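Local coordinates for free methionine-R-sulfoxide reductase (Saccharomyces cerevisiae, PDB 1F5M), which reduces the R form of free methionine sulfoxide to methionine, drawing on thioredoxin, and so takes part in protection against oxidative stress, at residues Ser131-Pro136 against Ile148-Leu153. Sequence-based numbering, arbitrary orientation.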
# COMPACT_ATOMS: atom_id res chain seq x y z
N SER B 131 -18.69 4.08 -7.54
CA SER B 131 -19.24 2.82 -7.07
C SER B 131 -18.21 2.20 -6.20
O SER B 131 -17.04 2.57 -6.29
CB SER B 131 -19.70 1.88 -8.20
OG SER B 131 -18.69 1.54 -9.11
N GLU B 132 -18.64 1.25 -5.36
CA GLU B 132 -17.76 0.65 -4.36
C GLU B 132 -18.25 -0.73 -3.87
O GLU B 132 -19.45 -1.05 -3.90
CB GLU B 132 -17.65 1.64 -3.16
CG GLU B 132 -16.60 1.29 -2.08
CD GLU B 132 -16.41 2.39 -0.97
OE1 GLU B 132 -15.66 2.15 0.01
OE2 GLU B 132 -16.98 3.51 -1.06
N ILE B 133 -17.30 -1.56 -3.46
CA ILE B 133 -17.61 -2.87 -2.89
C ILE B 133 -16.75 -3.06 -1.65
O ILE B 133 -15.51 -2.80 -1.67
CB ILE B 133 -17.39 -4.02 -3.90
CG1 ILE B 133 -17.78 -5.37 -3.26
CG2 ILE B 133 -15.92 -4.06 -4.33
CD1 ILE B 133 -17.93 -6.52 -4.24
N VAL B 134 -17.39 -3.46 -0.56
CA VAL B 134 -16.66 -3.67 0.69
C VAL B 134 -17.02 -5.02 1.26
O VAL B 134 -18.20 -5.34 1.44
CB VAL B 134 -16.96 -2.61 1.76
CG1 VAL B 134 -16.06 -2.84 2.98
CG2 VAL B 134 -16.73 -1.24 1.20
N VAL B 135 -15.98 -5.81 1.47
CA VAL B 135 -16.12 -7.16 1.99
C VAL B 135 -15.47 -7.29 3.37
O VAL B 135 -14.24 -7.05 3.55
CB VAL B 135 -15.48 -8.16 1.00
CG1 VAL B 135 -15.57 -9.60 1.51
CG2 VAL B 135 -16.12 -8.03 -0.36
N PRO B 136 -16.27 -7.66 4.38
CA PRO B 136 -15.67 -7.79 5.73
C PRO B 136 -14.85 -9.07 5.95
O PRO B 136 -15.20 -10.15 5.46
CB PRO B 136 -16.88 -7.71 6.64
CG PRO B 136 -17.91 -8.42 5.86
CD PRO B 136 -17.71 -7.96 4.41
N ILE B 148 -12.13 -5.35 3.20
CA ILE B 148 -11.46 -5.24 1.92
C ILE B 148 -12.33 -4.21 1.22
O ILE B 148 -13.56 -4.37 1.13
CB ILE B 148 -11.52 -6.55 1.13
CG1 ILE B 148 -10.96 -7.71 1.96
CG2 ILE B 148 -10.75 -6.39 -0.14
CD1 ILE B 148 -10.92 -9.04 1.21
N ASP B 149 -11.69 -3.16 0.72
CA ASP B 149 -12.39 -2.03 0.10
C ASP B 149 -11.88 -1.69 -1.31
O ASP B 149 -10.64 -1.43 -1.54
CB ASP B 149 -12.22 -0.81 1.05
CG ASP B 149 -13.08 0.41 0.67
OD1 ASP B 149 -13.99 0.33 -0.18
OD2 ASP B 149 -12.85 1.50 1.27
N ILE B 150 -12.78 -1.72 -2.28
CA ILE B 150 -12.40 -1.33 -3.65
C ILE B 150 -13.27 -0.20 -4.16
O ILE B 150 -14.53 -0.31 -4.10
CB ILE B 150 -12.54 -2.51 -4.62
CG1 ILE B 150 -11.87 -3.75 -4.02
CG2 ILE B 150 -11.93 -2.18 -5.97
CD1 ILE B 150 -11.86 -4.99 -4.99
N ASP B 151 -12.66 0.87 -4.70
CA ASP B 151 -13.46 2.01 -5.23
C ASP B 151 -13.35 1.98 -6.77
O ASP B 151 -12.31 1.60 -7.31
CB ASP B 151 -12.92 3.39 -4.82
CG ASP B 151 -13.14 3.73 -3.38
OD1 ASP B 151 -13.52 2.85 -2.60
OD2 ASP B 151 -12.89 4.90 -2.99
N CYS B 152 -14.42 2.40 -7.45
CA CYS B 152 -14.44 2.47 -8.92
C CYS B 152 -14.86 3.84 -9.40
O CYS B 152 -15.76 4.46 -8.82
CB CYS B 152 -15.41 1.39 -9.48
SG CYS B 152 -15.62 1.38 -11.29
N LEU B 153 -14.28 4.30 -10.51
CA LEU B 153 -14.60 5.61 -11.07
C LEU B 153 -15.92 5.67 -11.82
O LEU B 153 -16.40 6.76 -12.10
CB LEU B 153 -13.50 6.08 -12.02
CG LEU B 153 -12.18 6.36 -11.28
CD1 LEU B 153 -11.11 6.73 -12.30
CD2 LEU B 153 -12.35 7.48 -10.30
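Glu132 and Asp149 bring their carboxylates together on one face of an antiparallel strand pair, with OE1 of Glu132 2.5 Å from OD1 of Asp149 and the two planes only 16° apart. The glutamate chain reaches this point because CG stands anti to the backbone N (chi1 -172°) and the rest is extended. Asp151, its neighbour across the strands, lies alongside with its carboxylate turned 57°; its OD1 is 3.4 Å from Glu132 OE1, while OD2 is hydrogen-bonded to Thr129 OG1. Val134 closes the cluster with a methyl, CG2 sitting 3.4 Å from Asp149 OD1. With an alanine in place of Glu132, Asp149 OD1 would probably lose the carboxyl it meets, and a gap would open beside Asp151 where the glutamate touched Cys101 of helix 99-107.

The other face is mostly hydrocarbon, with Ser131 and Cys152 at its end. Branched Ile133 and Ile150 suit a strand buried under a helix: they run side by side, CG2 of Ile133 3.7 Å from CB of Ile150, and helix 160-176 packs over them. Next along, Val135 and Ile148 meet less closely, their CB atoms 4.3 Å apart. Small Ser131 fits beside Cys152, its OG hydrogen-bonded to Asp154 O and Gly157 N. All ten touching residues are buried; the loose side lies beyond Cys152, where the strand ends and partly exposed Leu153 turns away.

Six backbone hydrogen bonds, such as Ile148 N to Val135 O (2.7 Å), hold the strands in register. This is a β-hairpin in the central antiparallel sheet of a GAF domain, its acidic face consistent with the ligand pocket of that fold.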